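Local coordinates for peptidase S9 prolyl oligopeptidase catalytic domain-containing protein (Pyrococcus horikoshii, PDB 4HXF) that probably works as a serine peptidase of the acylaminoacyl peptidase type, assembling into a self-compartmentalizing hexamer that selects its substrates, at residues V284-W289 against R294-G299. Numbering follows the deposited sequence.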
ATOM      1  N   VAL A 284     -38.795  -0.372 -34.572  1.00 14.78           N
ATOM      2  CA  VAL A 284     -39.434  -0.582 -33.277  1.00 14.75           C
ATOM      3  C   VAL A 284     -40.213   0.732 -33.039  1.00 16.40           C
ATOM      4  O   VAL A 284     -39.592   1.777 -32.835  1.00 16.68           O
ATOM      5  CB  VAL A 284     -38.515  -0.963 -32.147  1.00 14.42           C
ATOM      6  CG1 VAL A 284     -39.205  -0.966 -30.804  1.00 15.20           C
ATOM      7  CG2 VAL A 284     -37.823  -2.288 -32.464  1.00 15.38           C
ATOM      8  N   ASN A 285     -41.527   0.650 -33.063  1.00 15.72           N
ATOM      9  CA  ASN A 285     -42.412   1.814 -33.136  1.00 15.84           C
ATOM     10  C   ASN A 285     -43.211   1.973 -31.853  1.00 16.85           C
ATOM     11  O   ASN A 285     -43.586   0.952 -31.265  1.00 15.37           O
ATOM     12  CB  ASN A 285     -43.386   1.706 -34.319  1.00 16.89           C
ATOM     13  CG  ASN A 285     -42.697   1.781 -35.679  1.00 17.74           C
ATOM     14  OD1 ASN A 285     -41.772   2.602 -35.870  1.00 15.14           O
ATOM     15  ND2 ASN A 285     -43.105   0.871 -36.590  1.00 16.95           N
ATOM     16  N   LEU A 286     -43.456   3.194 -31.419  1.00 16.91           N
ATOM     17  CA  LEU A 286     -44.191   3.586 -30.176  1.00 16.74           C
ATOM     18  C   LEU A 286     -45.648   3.949 -30.419  1.00 17.05           C
ATOM     19  O   LEU A 286     -46.015   4.705 -31.337  1.00 17.93           O
ATOM     20  CB  LEU A 286     -43.485   4.809 -29.499  1.00 17.14           C
ATOM     21  CG  LEU A 286     -44.085   5.304 -28.159  1.00 18.48           C
ATOM     22  CD1 LEU A 286     -43.988   4.185 -27.063  1.00 19.06           C
ATOM     23  CD2 LEU A 286     -43.258   6.509 -27.692  1.00 20.02           C
ATOM     24  N   TYR A 287     -46.485   3.319 -29.593  1.00 17.70           N
ATOM     25  CA  TYR A 287     -47.923   3.475 -29.579  1.00 17.31           C
ATOM     26  C   TYR A 287     -48.398   3.733 -28.153  1.00 16.80           C
ATOM     27  O   TYR A 287     -47.688   3.512 -27.196  1.00 18.05           O
ATOM     28  CB  TYR A 287     -48.582   2.152 -30.062  1.00 18.92           C
ATOM     29  CG  TYR A 287     -48.243   1.792 -31.484  1.00 17.70           C
ATOM     30  CD1 TYR A 287     -47.137   1.065 -31.771  1.00 17.14           C
ATOM     31  CD2 TYR A 287     -48.965   2.273 -32.556  1.00 18.53           C
ATOM     32  CE1 TYR A 287     -46.816   0.763 -33.084  1.00 18.78           C
ATOM     33  CE2 TYR A 287     -48.615   2.027 -33.898  1.00 18.25           C
ATOM     34  CZ  TYR A 287     -47.529   1.214 -34.132  1.00 19.77           C
ATOM     35  OH  TYR A 287     -47.222   0.942 -35.434  1.00 19.42           O
ATOM     36  N   LEU A 288     -49.662   4.162 -28.097  1.00 20.26           N
ATOM     37  CA  LEU A 288     -50.442   4.318 -26.882  1.00 23.76           C
ATOM     38  C   LEU A 288     -51.741   3.499 -27.042  1.00 21.40           C
ATOM     39  O   LEU A 288     -52.303   3.446 -28.117  1.00 23.92           O
ATOM     40  CB  LEU A 288     -50.824   5.842 -26.713  1.00 30.77           C
ATOM     41  CG  LEU A 288     -52.186   6.202 -26.062  1.00 33.26           C
ATOM     42  CD1 LEU A 288     -51.950   5.991 -24.572  1.00 36.24           C
ATOM     43  CD2 LEU A 288     -52.693   7.588 -26.298  1.00 41.86           C
ATOM     44  N   TRP A 289     -52.209   2.905 -25.952  1.00 21.92           N
ATOM     45  CA  TRP A 289     -53.587   2.376 -25.888  1.00 22.04           C
ATOM     46  C   TRP A 289     -54.302   3.109 -24.839  1.00 23.62           C
ATOM     47  O   TRP A 289     -53.912   3.167 -23.715  1.00 23.08           O
ATOM     48  CB  TRP A 289     -53.590   0.852 -25.682  1.00 24.81           C
ATOM     49  CG  TRP A 289     -54.971   0.284 -25.588  1.00 26.40           C
ATOM     50  CD1 TRP A 289     -55.708  -0.311 -26.587  1.00 29.54           C
ATOM     51  CD2 TRP A 289     -55.728   0.105 -24.394  1.00 30.47           C
ATOM     52  NE1 TRP A 289     -56.878  -0.814 -26.084  1.00 30.49           N
ATOM     53  CE2 TRP A 289     -56.963  -0.560 -24.790  1.00 33.17           C
ATOM     54  CE3 TRP A 289     -55.550   0.467 -23.089  1.00 33.38           C
ATOM     55  CZ2 TRP A 289     -57.969  -0.839 -23.877  1.00 40.98           C
ATOM     56  CZ3 TRP A 289     -56.557   0.184 -22.174  1.00 43.29           C
ATOM     57  CH2 TRP A 289     -57.737  -0.453 -22.564  1.00 40.91           C
ATOM     58  N   ARG A 294     -53.242   3.942 -30.656  1.00 26.46           N
ATOM     59  CA  ARG A 294     -52.903   5.186 -31.348  1.00 27.63           C
ATOM     60  C   ARG A 294     -51.388   5.238 -31.656  1.00 24.43           C
ATOM     61  O   ARG A 294     -50.614   4.956 -30.814  1.00 20.47           O
ATOM     62  CB  ARG A 294     -53.297   6.347 -30.489  1.00 29.92           C
ATOM     63  CG  ARG A 294     -54.798   6.163 -30.115  1.00 36.87           C
ATOM     64  CD  ARG A 294     -55.553   7.416 -29.832  1.00 45.68           C
ATOM     65  NE  ARG A 294     -56.890   7.109 -29.280  1.00 51.72           N
ATOM     66  CZ  ARG A 294     -58.029   6.966 -29.985  1.00 56.63           C
ATOM     67  NH1 ARG A 294     -58.059   7.062 -31.316  1.00 53.23           N
ATOM     68  NH2 ARG A 294     -59.153   6.686 -29.345  1.00 47.90           N
ATOM     69  N   GLU A 295     -51.049   5.638 -32.878  1.00 26.45           N
ATOM     70  CA  GLU A 295     -49.659   5.825 -33.263  1.00 25.76           C
ATOM     71  C   GLU A 295     -49.046   7.032 -32.586  1.00 26.15           C
ATOM     72  O   GLU A 295     -49.666   8.087 -32.534  1.00 22.26           O
ATOM     73  CB  GLU A 295     -49.569   5.994 -34.768  1.00 28.63           C
ATOM     74  CG  GLU A 295     -48.188   6.066 -35.380  1.00 28.72           C
ATOM     75  CD  GLU A 295     -48.264   6.416 -36.868  1.00 34.62           C
ATOM     76  OE1 GLU A 295     -47.534   7.317 -37.277  1.00 31.54           O
ATOM     77  OE2 GLU A 295     -49.040   5.767 -37.577  1.00 33.62           O
ATOM     78  N   ILE A 296     -47.835   6.863 -32.021  1.00 20.72           N
ATOM     79  CA  ILE A 296     -47.086   7.980 -31.459  0.50 23.15           C
ATOM     80  C   ILE A 296     -45.798   8.278 -32.240  1.00 22.18           C
ATOM     81  O   ILE A 296     -45.632   9.376 -32.738  1.00 21.96           O
ATOM     82  CB  ILE A 296     -46.706   7.821 -29.982  0.50 21.81           C
ATOM     83  CG1 ILE A 296     -47.899   7.446 -29.129  0.50 22.92           C
ATOM     84  CG2 ILE A 296     -46.189   9.143 -29.505  0.50 21.37           C
ATOM     85  CD1 ILE A 296     -48.887   8.602 -29.051  0.50 22.84           C
ATOM     86  N   ALA A 297     -44.904   7.308 -32.431  1.00 19.32           N
ATOM     87  CA  ALA A 297     -43.639   7.519 -33.118  1.00 18.82           C
ATOM     88  C   ALA A 297     -43.395   6.286 -33.952  1.00 17.54           C
ATOM     89  O   ALA A 297     -42.834   5.267 -33.447  1.00 18.14           O
ATOM     90  CB  ALA A 297     -42.477   7.823 -32.120  1.00 18.40           C
ATOM     91  N   LYS A 298     -43.745   6.417 -35.218  1.00 19.06           N
ATOM     92  CA  LYS A 298     -43.584   5.295 -36.165  1.00 19.45           C
ATOM     93  C   LYS A 298     -42.709   5.805 -37.265  1.00 21.65           C
ATOM     94  O   LYS A 298     -42.970   6.909 -37.817  1.00 21.78           O
ATOM     95  CB  LYS A 298     -44.974   4.882 -36.674  1.00 21.99           C
ATOM     96  CG  LYS A 298     -44.930   3.865 -37.812  1.00 24.08           C
ATOM     97  CD  LYS A 298     -46.285   3.312 -38.231  1.00 31.49           C
ATOM     98  CE  LYS A 298     -46.129   2.374 -39.444  1.00 36.25           C
ATOM     99  NZ  LYS A 298     -47.485   2.243 -40.103  1.00 40.37           N
ATOM    100  N   GLY A 299     -41.694   5.079 -37.642  1.00 19.71           N
ATOM    101  CA  GLY A 299     -40.853   5.503 -38.807  1.00 20.98           C
ATOM    102  C   GLY A 299     -39.723   4.519 -38.964  1.00 19.59           C
ATOM    103  O   GLY A 299     -39.719   3.389 -38.397  1.00 18.58           O
TER
HETATM  104  O   HOH W   1     -48.784   1.619 -37.712  1.00 41.15           O
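The carbonyl of Leu286 faces two consecutive peptide N-H groups of the returning chain, Ile296 and Ala297, a worked example of how a classic beta bulge is held. Leu286 O accepts from Ile296 N at 2.9 Å and from Ala297 N at 3.0 Å, and both donors come from the same face of the carbonyl plane. Beyond this point the pairing is regular: Leu288 and Arg294 form an antiparallel hydrogen-bonded pair, linked by bonds in both directions. Ile296 also packs on the strand, with its CB 4.1 Å from Leu286 CG and its CD1 beside Leu288 CB. On the other sheet face, Tyr287 slopes past Glu295, ring atom CD2 lying 3.7 Å from Glu295 CA. With CG anti to the carbonyl carbon (chi1 -63°), the ring reaches along the strand to Lys298, and a water in the ring plane donates to Tyr287 OH while accepting from Lys298 NZ. Next to the Leu286-Ala297 pair, Asn285 grips the chain with its side chain: its OD1 receives Gly299 N at 3.0 Å, the donor standing 45° above the amide carbonyl plane, while its ND2 lies against Lys298 CG. With an alanine here, Gly299 N would lose this acceptor and the chain after the bulge is likely to be less firmly held. Farther out, Glu280 OE1 bonds both Asn285 ND2 and Tyr287 OH, fixing amide and phenol from the adjoining strand 273-280, while Asp290 in the turn forms a salt bridge with Arg294 NE. Leu286 and Ala297 meet Ile303 and Tyr314 of the following sheet. The whole is a bulged hairpin of the third and outermost strands of a four-stranded antiparallel blade, with the chain turning a corner at Ile296 as it leaves for the next blade of the beta-propeller.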